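Long-range contacts in putative aldehyde dehydrogenase AldY (Bacillus subtilis, PDB 4DNG), which probably oxidises aldehydes to carboxylates with NAD+ and may help protect the cell against stress from ethanol and related compounds: residues Y300-V304 against T388-A392; N291-V295 against M401-T405; I350-V354 against Y366-A371; F260-S264 against D395-I399. One frame throughout, in Å; residues are numbered along the deposited sequence.

Interaction 1. Residues Y300-V304 against T388-A392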
loop_
_atom_site.group_PDB
_atom_site.type_symbol
_atom_site.label_atom_id
_atom_site.label_comp_id
_atom_site.label_asym_id
_atom_site.label_seq_id
_atom_site.Cartn_x
_atom_site.Cartn_y
_atom_site.Cartn_z
ATOM N N TYR A 300 17.838 36.744 -6.208
ATOM C CA TYR A 300 17.509 36.295 -7.557
ATOM C C TYR A 300 18.558 36.641 -8.606
ATOM O O TYR A 300 19.134 35.746 -9.235
ATOM C CB TYR A 300 16.154 36.888 -7.960
ATOM C CG TYR A 300 15.647 36.444 -9.313
ATOM C CD1 TYR A 300 15.048 35.192 -9.481
ATOM C CD2 TYR A 300 15.745 37.288 -10.421
ATOM C CE1 TYR A 300 14.574 34.792 -10.718
ATOM C CE2 TYR A 300 15.283 36.897 -11.665
ATOM C CZ TYR A 300 14.697 35.655 -11.807
ATOM O OH TYR A 300 14.232 35.277 -13.039
ATOM N N ASP A 301 18.801 37.938 -8.794
ATOM C CA ASP A 301 19.680 38.414 -9.862
ATOM C C ASP A 301 21.114 37.910 -9.695
ATOM O O ASP A 301 21.768 37.563 -10.684
ATOM C CB ASP A 301 19.610 39.937 -9.995
ATOM C CG ASP A 301 18.186 40.437 -10.209
ATOM O OD1 ASP A 301 17.814 40.736 -11.362
ATOM O OD2 ASP A 301 17.425 40.504 -9.226
ATOM N N GLU A 302 21.574 37.835 -8.447
ATOM C CA GLU A 302 22.872 37.237 -8.120
ATOM C C GLU A 302 22.940 35.750 -8.484
ATOM O O GLU A 302 23.943 35.295 -9.051
ATOM C CB GLU A 302 23.204 37.447 -6.637
ATOM C CG GLU A 302 24.422 36.681 -6.125
ATOM C CD GLU A 302 24.805 37.032 -4.688
ATOM O OE1 GLU A 302 24.177 37.928 -4.073
ATOM O OE2 GLU A 302 25.754 36.414 -4.161
ATOM N N PHE A 303 21.882 35.002 -8.156
ATOM C CA PHE A 303 21.823 33.574 -8.471
ATOM C C PHE A 303 21.830 33.329 -9.978
ATOM O O PHE A 303 22.525 32.416 -10.440
ATOM C CB PHE A 303 20.593 32.893 -7.838
ATOM C CG PHE A 303 20.533 31.393 -8.061
ATOM C CD1 PHE A 303 20.047 30.862 -9.264
ATOM C CD2 PHE A 303 20.961 30.507 -7.066
ATOM C CE1 PHE A 303 19.995 29.487 -9.470
ATOM C CE2 PHE A 303 20.904 29.134 -7.257
ATOM C CZ PHE A 303 20.427 28.622 -8.461
ATOM N N VAL A 304 21.051 34.119 -10.729
ATOM C CA VAL A 304 20.938 33.914 -12.176
ATOM C C VAL A 304 22.290 34.077 -12.834
ATOM O O VAL A 304 22.769 33.153 -13.481
ATOM C CB VAL A 304 19.910 34.843 -12.854
ATOM C CG1 VAL A 304 20.071 34.794 -14.366
ATOM C CG2 VAL A 304 18.494 34.440 -12.472
ATOM N N THR A 388 14.735 25.879 -15.201
ATOM C CA THR A 388 13.731 26.934 -15.152
ATOM C C THR A 388 13.816 27.651 -13.791
ATOM O O THR A 388 13.715 27.024 -12.730
ATOM C CB THR A 388 12.309 26.376 -15.408
ATOM O OG1 THR A 388 12.298 25.600 -16.613
ATOM C CG2 THR A 388 11.298 27.499 -15.534
ATOM N N ILE A 389 14.024 28.962 -13.837
ATOM C CA ILE A 389 14.200 29.743 -12.621
ATOM C C ILE A 389 12.964 30.594 -12.419
ATOM O O ILE A 389 12.507 31.289 -13.340
ATOM C CB ILE A 389 15.436 30.661 -12.675
ATOM C CG1 ILE A 389 16.610 30.003 -13.448
ATOM C CG2 ILE A 389 15.802 31.140 -11.274
ATOM C CD1 ILE A 389 17.573 29.152 -12.638
ATOM N N ILE A 390 12.433 30.518 -11.203
ATOM C CA ILE A 390 11.208 31.193 -10.831
ATOM C C ILE A 390 11.449 32.184 -9.690
ATOM O O ILE A 390 12.104 31.865 -8.699
ATOM C CB ILE A 390 10.125 30.168 -10.428
ATOM C CG1 ILE A 390 9.777 29.299 -11.639
ATOM C CG2 ILE A 390 8.882 30.864 -9.839
ATOM C CD1 ILE A 390 9.287 27.916 -11.277
ATOM N N LYS A 391 10.899 33.382 -9.857
ATOM C CA LYS A 391 10.972 34.449 -8.876
ATOM C C LYS A 391 9.936 34.237 -7.766
ATOM O O LYS A 391 8.773 33.955 -8.047
ATOM C CB LYS A 391 10.719 35.788 -9.582
ATOM C CG LYS A 391 11.001 37.043 -8.765
ATOM C CD LYS A 391 12.494 37.316 -8.677
ATOM C CE LYS A 391 12.826 38.798 -8.665
ATOM N NZ LYS A 391 12.878 39.364 -10.044
ATOM N N ALA A 392 10.374 34.376 -6.513
ATOM C CA ALA A 392 9.481 34.424 -5.342
ATOM C C ALA A 392 9.636 35.762 -4.598
ATOM O O ALA A 392 10.761 36.240 -4.383
ATOM C CB ALA A 392 9.753 33.248 -4.402
#

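Interaction 2. Residues N291-V295 against M401-T405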
loop_
_atom_site.group_PDB
_atom_site.type_symbol
_atom_site.label_atom_id
_atom_site.label_comp_id
_atom_site.label_asym_id
_atom_site.label_seq_id
_atom_site.Cartn_x
_atom_site.Cartn_y
_atom_site.Cartn_z
ATOM N N ASN A 291 13.763 20.188 -11.476
ATOM C CA ASN A 291 13.002 20.592 -12.655
ATOM C C ASN A 291 12.927 22.097 -12.744
ATOM O O ASN A 291 13.261 22.703 -13.768
ATOM C CB ASN A 291 11.591 19.991 -12.615
ATOM C CG ASN A 291 11.592 18.480 -12.786
ATOM O OD1 ASN A 291 11.323 17.969 -13.874
ATOM N ND2 ASN A 291 11.907 17.760 -11.715
ATOM N N ARG A 292 12.494 22.686 -11.639
ATOM C CA ARG A 292 12.386 24.111 -11.521
ATOM C C ARG A 292 13.074 24.591 -10.239
ATOM O O ARG A 292 13.106 23.892 -9.211
ATOM C CB ARG A 292 10.915 24.538 -11.579
ATOM C CG ARG A 292 10.106 24.202 -10.347
ATOM C CD ARG A 292 8.616 24.061 -10.650
ATOM N NE ARG A 292 8.027 23.055 -9.763
ATOM C CZ ARG A 292 7.566 23.294 -8.539
ATOM N NH1 ARG A 292 7.087 22.297 -7.816
ATOM N NH2 ARG A 292 7.573 24.520 -8.037
ATOM N N ILE A 293 13.634 25.795 -10.336
ATOM C CA ILE A 293 14.460 26.365 -9.301
ATOM C C ILE A 293 13.770 27.655 -8.894
ATOM O O ILE A 293 13.507 28.530 -9.722
ATOM C CB ILE A 293 15.902 26.630 -9.797
ATOM C CG1 ILE A 293 16.597 25.313 -10.166
ATOM C CG2 ILE A 293 16.714 27.364 -8.740
ATOM C CD1 ILE A 293 17.807 25.470 -11.070
ATOM N N ILE A 294 13.453 27.735 -7.608
ATOM C CA ILE A 294 12.694 28.835 -7.064
ATOM C C ILE A 294 13.644 29.640 -6.194
ATOM O O ILE A 294 14.281 29.099 -5.289
ATOM C CB ILE A 294 11.504 28.312 -6.240
ATOM C CG1 ILE A 294 10.701 27.296 -7.069
ATOM C CG2 ILE A 294 10.640 29.467 -5.760
ATOM C CD1 ILE A 294 9.960 26.262 -6.253
ATOM N N VAL A 295 13.756 30.928 -6.497
ATOM C CA VAL A 295 14.723 31.779 -5.845
ATOM C C VAL A 295 14.068 33.083 -5.390
ATOM O O VAL A 295 13.478 33.807 -6.207
ATOM C CB VAL A 295 15.916 32.080 -6.769
ATOM C CG1 VAL A 295 16.948 32.930 -6.046
ATOM C CG2 VAL A 295 16.557 30.787 -7.250
ATOM N N MET A 401 5.056 27.869 -3.674
ATOM C CA MET A 401 5.357 27.513 -5.070
ATOM C C MET A 401 5.942 26.111 -5.233
ATOM O O MET A 401 5.682 25.437 -6.243
ATOM C CB MET A 401 6.299 28.544 -5.702
ATOM C CG MET A 401 5.652 29.884 -6.002
ATOM S SD MET A 401 6.846 31.064 -6.656
ATOM C CE MET A 401 5.791 32.112 -7.675
ATOM N N ALA A 402 6.724 25.676 -4.239
ATOM C CA ALA A 402 7.328 24.331 -4.222
ATOM C C ALA A 402 6.280 23.244 -4.017
ATOM O O ALA A 402 6.388 22.164 -4.590
ATOM C CB ALA A 402 8.401 24.236 -3.148
ATOM N N ASN A 403 5.312 23.543 -3.174
ATOM C CA ASN A 403 4.189 22.679 -2.911
ATOM C C ASN A 403 3.287 22.478 -4.107
ATOM O O ASN A 403 2.797 21.396 -4.337
ATOM C CB ASN A 403 3.390 23.211 -1.731
ATOM C CG ASN A 403 3.804 22.586 -0.427
ATOM O OD1 ASN A 403 4.195 21.435 -0.381
ATOM N ND2 ASN A 403 3.707 23.345 0.642
ATOM N N ASP A 404 3.079 23.521 -4.883
ATOM C CA ASP A 404 2.043 23.500 -5.895
ATOM C C ASP A 404 2.529 22.753 -7.114
ATOM O O ASP A 404 2.932 23.342 -8.101
ATOM C CB ASP A 404 1.686 24.938 -6.275
ATOM C CG ASP A 404 1.022 25.043 -7.625
ATOM O OD1 ASP A 404 0.733 24.000 -8.225
ATOM O OD2 ASP A 404 0.782 26.178 -8.079
ATOM N N THR A 405 2.486 21.432 -7.010
ATOM C CA THR A 405 2.906 20.524 -8.058
ATOM C C THR A 405 1.952 19.358 -8.112
ATOM O O THR A 405 1.284 19.073 -7.128
ATOM C CB THR A 405 4.238 19.901 -7.705
ATOM O OG1 THR A 405 4.047 19.068 -6.560
ATOM C CG2 THR A 405 5.225 20.972 -7.378
#

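Interaction 3. Residues I350-V354 against Y366-A371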
loop_
_atom_site.group_PDB
_atom_site.type_symbol
_atom_site.label_atom_id
_atom_site.label_comp_id
_atom_site.label_asym_id
_atom_site.label_seq_id
_atom_site.Cartn_x
_atom_site.Cartn_y
_atom_site.Cartn_z
ATOM N N ILE A 350 8.521 33.401 -22.364
ATOM C CA ILE A 350 9.546 33.226 -21.324
ATOM C C ILE A 350 10.957 33.511 -21.831
ATOM O O ILE A 350 11.357 32.997 -22.863
ATOM C CB ILE A 350 9.494 31.823 -20.685
ATOM C CG1 ILE A 350 8.235 31.666 -19.820
ATOM C CG2 ILE A 350 10.728 31.573 -19.826
ATOM C CD1 ILE A 350 7.068 31.004 -20.520
ATOM N N GLU A 351 11.695 34.349 -21.105
ATOM C CA GLU A 351 13.076 34.666 -21.459
ATOM C C GLU A 351 13.960 33.420 -21.441
ATOM O O GLU A 351 13.706 32.463 -20.715
ATOM C CB GLU A 351 13.647 35.743 -20.523
ATOM C CG GLU A 351 15.032 36.249 -20.923
ATOM C CD GLU A 351 15.636 37.246 -19.950
ATOM O OE1 GLU A 351 15.050 37.485 -18.871
ATOM O OE2 GLU A 351 16.712 37.796 -20.269
ATOM N N LEU A 352 14.997 33.445 -22.261
ATOM C CA LEU A 352 15.982 32.393 -22.283
ATOM C C LEU A 352 17.318 33.064 -22.034
ATOM O O LEU A 352 17.888 33.674 -22.936
ATOM C CB LEU A 352 15.971 31.682 -23.643
ATOM C CG LEU A 352 16.852 30.452 -23.866
ATOM C CD1 LEU A 352 16.484 29.326 -22.908
ATOM C CD2 LEU A 352 16.701 29.977 -25.297
ATOM N N ALA A 353 17.791 32.977 -20.794
ATOM C CA ALA A 353 19.083 33.552 -20.427
ATOM C C ALA A 353 20.223 32.821 -21.127
ATOM O O ALA A 353 21.121 33.455 -21.686
ATOM C CB ALA A 353 19.275 33.539 -18.920
ATOM N N VAL A 354 20.167 31.490 -21.106
ATOM C CA VAL A 354 21.168 30.664 -21.779
ATOM C C VAL A 354 20.509 29.794 -22.852
ATOM O O VAL A 354 19.651 28.963 -22.555
ATOM C CB VAL A 354 21.954 29.798 -20.768
ATOM C CG1 VAL A 354 22.891 28.836 -21.481
ATOM C CG2 VAL A 354 22.729 30.678 -19.802
ATOM N N TYR A 366 19.912 24.509 -21.607
ATOM C CA TYR A 366 19.068 25.699 -21.768
ATOM C C TYR A 366 18.638 26.189 -20.399
ATOM O O TYR A 366 18.237 25.392 -19.549
ATOM C CB TYR A 366 17.805 25.403 -22.584
ATOM C CG TYR A 366 18.017 25.097 -24.056
ATOM C CD1 TYR A 366 18.617 23.896 -24.470
ATOM C CD2 TYR A 366 17.573 25.986 -25.040
ATOM C CE1 TYR A 366 18.793 23.607 -25.819
ATOM C CE2 TYR A 366 17.742 25.709 -26.388
ATOM C CZ TYR A 366 18.348 24.519 -26.774
ATOM O OH TYR A 366 18.521 24.252 -28.115
ATOM N N VAL A 367 18.704 27.499 -20.184
ATOM C CA VAL A 367 18.205 28.071 -18.944
ATOM C C VAL A 367 17.155 29.135 -19.253
ATOM O O VAL A 367 17.447 30.163 -19.881
ATOM C CB VAL A 367 19.333 28.623 -18.027
ATOM C CG1 VAL A 367 18.739 29.192 -16.736
ATOM C CG2 VAL A 367 20.369 27.534 -17.699
ATOM N N PHE A 368 15.926 28.850 -18.832
ATOM C CA PHE A 368 14.827 29.804 -18.880
ATOM C C PHE A 368 14.738 30.531 -17.538
ATOM O O PHE A 368 14.913 29.922 -16.478
ATOM C CB PHE A 368 13.514 29.085 -19.178
ATOM C CG PHE A 368 13.404 28.588 -20.588
ATOM C CD1 PHE A 368 13.036 29.452 -21.615
ATOM C CD2 PHE A 368 13.659 27.248 -20.896
ATOM C CE1 PHE A 368 12.929 28.994 -22.926
ATOM C CE2 PHE A 368 13.556 26.789 -22.199
ATOM C CZ PHE A 368 13.191 27.665 -23.216
ATOM N N VAL A 369 14.488 31.836 -17.583
ATOM C CA VAL A 369 14.443 32.630 -16.361
ATOM C C VAL A 369 13.148 33.413 -16.269
ATOM O O VAL A 369 12.489 33.656 -17.284
ATOM C CB VAL A 369 15.653 33.593 -16.232
ATOM C CG1 VAL A 369 16.938 32.812 -15.998
ATOM C CG2 VAL A 369 15.780 34.498 -17.452
ATOM N N GLY A 370 12.801 33.793 -15.042
ATOM C CA GLY A 370 11.633 34.617 -14.758
ATOM C C GLY A 370 10.334 33.959 -15.161
ATOM O O GLY A 370 9.394 34.642 -15.573
ATOM N N ALA A 371 10.295 32.630 -15.057
ATOM C CA ALA A 371 9.111 31.856 -15.402
ATOM C C ALA A 371 8.046 31.852 -14.307
ATOM O O ALA A 371 8.363 31.901 -13.120
ATOM C CB ALA A 371 9.512 30.429 -15.724
#

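Interaction 4. Residues F260-S264 against D395-I399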
loop_
_atom_site.group_PDB
_atom_site.type_symbol
_atom_site.label_atom_id
_atom_site.label_comp_id
_atom_site.label_asym_id
_atom_site.label_seq_id
_atom_site.Cartn_x
_atom_site.Cartn_y
_atom_site.Cartn_z
ATOM N N PHE A 260 13.607 23.135 -6.064
ATOM C CA PHE A 260 14.814 23.585 -5.425
ATOM C C PHE A 260 14.443 24.990 -4.980
ATOM O O PHE A 260 14.220 25.872 -5.816
ATOM C CB PHE A 260 15.905 23.640 -6.497
ATOM C CG PHE A 260 17.305 23.752 -5.973
ATOM C CD1 PHE A 260 18.006 22.617 -5.567
ATOM C CD2 PHE A 260 17.953 24.978 -5.955
ATOM C CE1 PHE A 260 19.310 22.709 -5.101
ATOM C CE2 PHE A 260 19.266 25.078 -5.501
ATOM C CZ PHE A 260 19.943 23.942 -5.075
ATOM N N ALA A 261 14.309 25.192 -3.672
ATOM C CA ALA A 261 14.006 26.533 -3.156
ATOM C C ALA A 261 15.227 27.175 -2.525
ATOM O O ALA A 261 15.907 26.555 -1.715
ATOM C CB ALA A 261 12.835 26.517 -2.178
ATOM N N VAL A 262 15.472 28.430 -2.899
ATOM C CA VAL A 262 16.639 29.200 -2.475
ATOM C C VAL A 262 16.151 30.470 -1.783
ATOM O O VAL A 262 15.760 31.452 -2.432
ATOM C CB VAL A 262 17.540 29.547 -3.687
ATOM C CG1 VAL A 262 18.643 30.533 -3.299
ATOM C CG2 VAL A 262 18.126 28.287 -4.298
ATOM N N LEU A 263 16.176 30.438 -0.455
ATOM C CA LEU A 263 15.522 31.458 0.349
ATOM C C LEU A 263 16.411 32.684 0.529
ATOM O O LEU A 263 17.607 32.639 0.227
ATOM C CB LEU A 263 15.100 30.875 1.706
ATOM C CG LEU A 263 14.317 29.554 1.793
ATOM C CD1 LEU A 263 13.710 29.415 3.184
ATOM C CD2 LEU A 263 13.235 29.432 0.731
ATOM N N SER A 264 15.823 33.773 1.035
ATOM C CA SER A 264 16.514 35.059 1.155
ATOM C C SER A 264 17.851 35.007 1.916
ATOM O O SER A 264 18.821 35.634 1.507
ATOM C CB SER A 264 15.590 36.127 1.748
ATOM O OG SER A 264 14.951 35.673 2.925
ATOM N N ASP A 395 9.609 34.127 1.379
ATOM C CA ASP A 395 10.068 32.760 1.673
ATOM C C ASP A 395 8.896 31.797 1.803
ATOM O O ASP A 395 8.988 30.647 1.397
ATOM C CB ASP A 395 10.954 32.712 2.919
ATOM C CG ASP A 395 12.354 33.260 2.667
ATOM O OD1 ASP A 395 12.806 33.243 1.503
ATOM O OD2 ASP A 395 13.006 33.707 3.636
ATOM N N GLN A 396 7.787 32.289 2.347
ATOM C CA GLN A 396 6.536 31.528 2.369
ATOM C C GLN A 396 5.980 31.193 0.962
ATOM O O GLN A 396 5.586 30.047 0.709
ATOM C CB GLN A 396 5.482 32.231 3.232
ATOM C CG GLN A 396 4.203 31.430 3.407
ATOM C CD GLN A 396 4.460 30.080 4.035
ATOM O OE1 GLN A 396 4.933 29.998 5.170
ATOM N NE2 GLN A 396 4.163 29.011 3.300
ATOM N N GLU A 397 5.961 32.181 0.059
ATOM C CA GLU A 397 5.579 31.947 -1.352
ATOM C C GLU A 397 6.502 30.915 -2.012
ATOM O O GLU A 397 6.031 29.967 -2.652
ATOM C CB GLU A 397 5.563 33.257 -2.152
ATOM C CG GLU A 397 5.190 33.105 -3.624
ATOM C CD GLU A 397 5.044 34.441 -4.344
ATOM O OE1 GLU A 397 6.025 35.208 -4.407
ATOM O OE2 GLU A 397 3.943 34.722 -4.861
ATOM N N ALA A 398 7.813 31.096 -1.840
ATOM C CA ALA A 398 8.803 30.119 -2.305
ATOM C C ALA A 398 8.406 28.687 -1.946
ATOM O O ALA A 398 8.416 27.801 -2.801
ATOM C CB ALA A 398 10.169 30.432 -1.723
ATOM N N ILE A 399 8.081 28.478 -0.669
ATOM C CA ILE A 399 7.656 27.186 -0.159
ATOM C C ILE A 399 6.265 26.836 -0.695
ATOM O O ILE A 399 6.025 25.681 -1.064
ATOM C CB ILE A 399 7.693 27.154 1.386
ATOM C CG1 ILE A 399 9.059 27.654 1.919
ATOM C CG2 ILE A 399 7.336 25.770 1.922
ATOM C CD1 ILE A 399 10.298 26.913 1.446
#

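Interaction 1. Residues Y300-V304 against T388-A392
K391 lays its aliphatic chain over one face of the Y300 ring, the two side chains crossing nearly at right angles. K391 CD does most of the touching, 3.3 Å from CG of Y300, a CH-pi contact over the face. The chain then bends, and NZ of K391 ends 4.1 Å from the centroid of the Y300 ring, an off-centre cation-pi contact on the same electron-rich surface. V304 CG2 lies over the opposite face. With CG anti to the backbone N (chi1 -177°), the tyrosine swings across to strand 386-392, where Y300 CE1 meets I389 CG2 at 3.9 Å. Helix 297-313 runs antiparallel to this strand, at 168° with the short axes 10.2 Å apart, the usual packing of helix on sheet in the catalytic domain of aldehyde dehydrogenases. With an alanine at Y300 the K391 chain would probably lose its aromatic shelf and a gap would open beside I389. I389 is branched, and uses both arms: CG2 reaches the tyrosine, while I389 CD1 comes to the edge of the F303 ring, 4.0 Å from F303 CE1. F303 in turn packs on A271, V272 and A275 of helix 268-281, while V304 CG2 adds a looser 4.4 Å touch to I389 CG2.

Interaction 2. Residues N291-V295 against M401-T405
In R292 the first torsion sets CG between the backbone N and the carbonyl carbon (chi1 72°), and a bend at chi3 then turns the guanidinium toward the carbonyls that end helix 395-403. R292 NH2 donates to M401 O at 2.8 Å, with an N-H...O angle of 139°. The donor stands above the carbonyl plane, and the oxygen is itself tilted from the guanidinium plane, so this is a bent bond. A second, weak bond from NH1 to A402 O is doubtful, because NH1 is too crowded in the model. Beside this polar grip I294 supplies the apolar part. I294 CD1 lies 3.8 Å from A402 CA and 4.0 Å from A402 CB, where the small alanine lets strand and helix come close, and I294 CG2 meets M401 SD at 4.2 Å. D404 is the first residue out of helical geometry and centres an inverse gamma turn. N373 ND2 also bonds M401 O, and N257 OD1 takes R292 NE, steadying the arginine. A positive guanidinium suits this place, since the C-terminal end of a helix carries partial negative charge; the pairing is likely to stabilise both the buried arginine and carbonyls of the last turn.

Interaction 3. Residues I350-V354 against Y366-A371
A classic beta bulge interrupts the antiparallel pairing of strands 351-354 and 362-369: A353 and V354 together face the single residue V367, and the register slips by one. Beyond the bulge V354 and V367 form a hydrogen-bonded pair. V367 N reaches V354 O at 2.9 Å and V354 N reaches V367 O at 3.3 Å, each donor lying in the carbonyl plane on a lone pair. Before it, L352 and F368 make a non-hydrogen-bonded pair whose side chains share a face of the sheet. L352 takes CG anti to its own backbone nitrogen (chi1 -175°), which sends L352 CD1 over the centre of the F368 ring, 3.5 Å from the centroid in a CH-pi contact. The other methyl, CD2, comes to the edge of the Y366 ring. I350 CG2 approaches F368 CD1 at 3.6 Å, the two side chains crossing at about a right angle, and E351 O lies at the edge of the same ring. Replacing F368 with an alanine would probably open a gap beneath L352 CD1 and leave I350 CG2 without its aromatic neighbour. On the other face beta-branched valines suit the extended backbone: V354 CB lies 4.0 Å from V367 CB. At the bulge itself A353 CB touches V369 CG1 at 3.8 Å. The pair is sandwiched between helices. I342 and A345 of helix 332-347 cover F368, while T308 and K312 of helix 297-313 pack on V354; strand 386-392 continues the sheet by backbone bonds to Y366 and F368.

Interaction 4. Residues F260-S264 against D395-I399
L263 lies over one face of the D395 carboxylate, with L263 CB 3.3 Å from D395 OD1 and the branched end reaching over the carboxylate carbon, CG, while S264 grips its edge. S264 N donates to D395 OD1 at 3.1 Å, nearly straight at 164° and on the syn lone pair. S264 OG donates to D395 OD2 at 2.9 Å, also from the syn side but 24° out of the plane, displaced away from the leucine. Both oxygens are therefore held by one residue, which fixes the rotation of the carboxylate. The serine can do this because OG sits between its backbone N and carbonyl carbon (chi1 50°), placing hydroxyl and amide alongside each other; aspartate is short enough to receive both. D395 opens helix 395-403, so its negative charge would probably be eased by the helix N terminus as well, and K420 adds a long, weak ion pair to OD2. One turn further on, the contact becomes apolar. L263 CD2 meets I399 CD1 at 3.9 Å and A398 CB at 4.1 Å, and A261 CB lies 4.4 Å from I399 CD1. The small side chains of A261 and A398 let the backbones approach, their CA atoms 6.4 Å apart. F424 of helix 418-425 packs on L263, D395 and I399. On the sheet's other side V262 touches A271 of helix 268-281. Helices on both faces of a largely parallel sheet mark the alpha/beta sandwich of the aldehyde dehydrogenase catalytic domain, and helix 395-403 is the link of a beta-alpha-beta crossover from strand 386-392 to strand 410-414.

From the N terminus, strand 258-262 comes first and waits longest: interaction 4 closes its loop 131 residues later at the start of helix 395-403. Strand 290-296 follows and meets the end of that same helix in interaction 2, so the two contacts cross. The chain then enters helix 297-313, which interaction 1 ties to strand 386-392, nested inside both larger loops. Innermost lies interaction 3, a short closure between strands 351-354 and 362-369. All four reach one sheet: backbone bonds link 366-371 to 388-392, 388-392 to 291-295, and 291-295 to 260-264. Helix 297-313 covers one face and helix 395-403 the other.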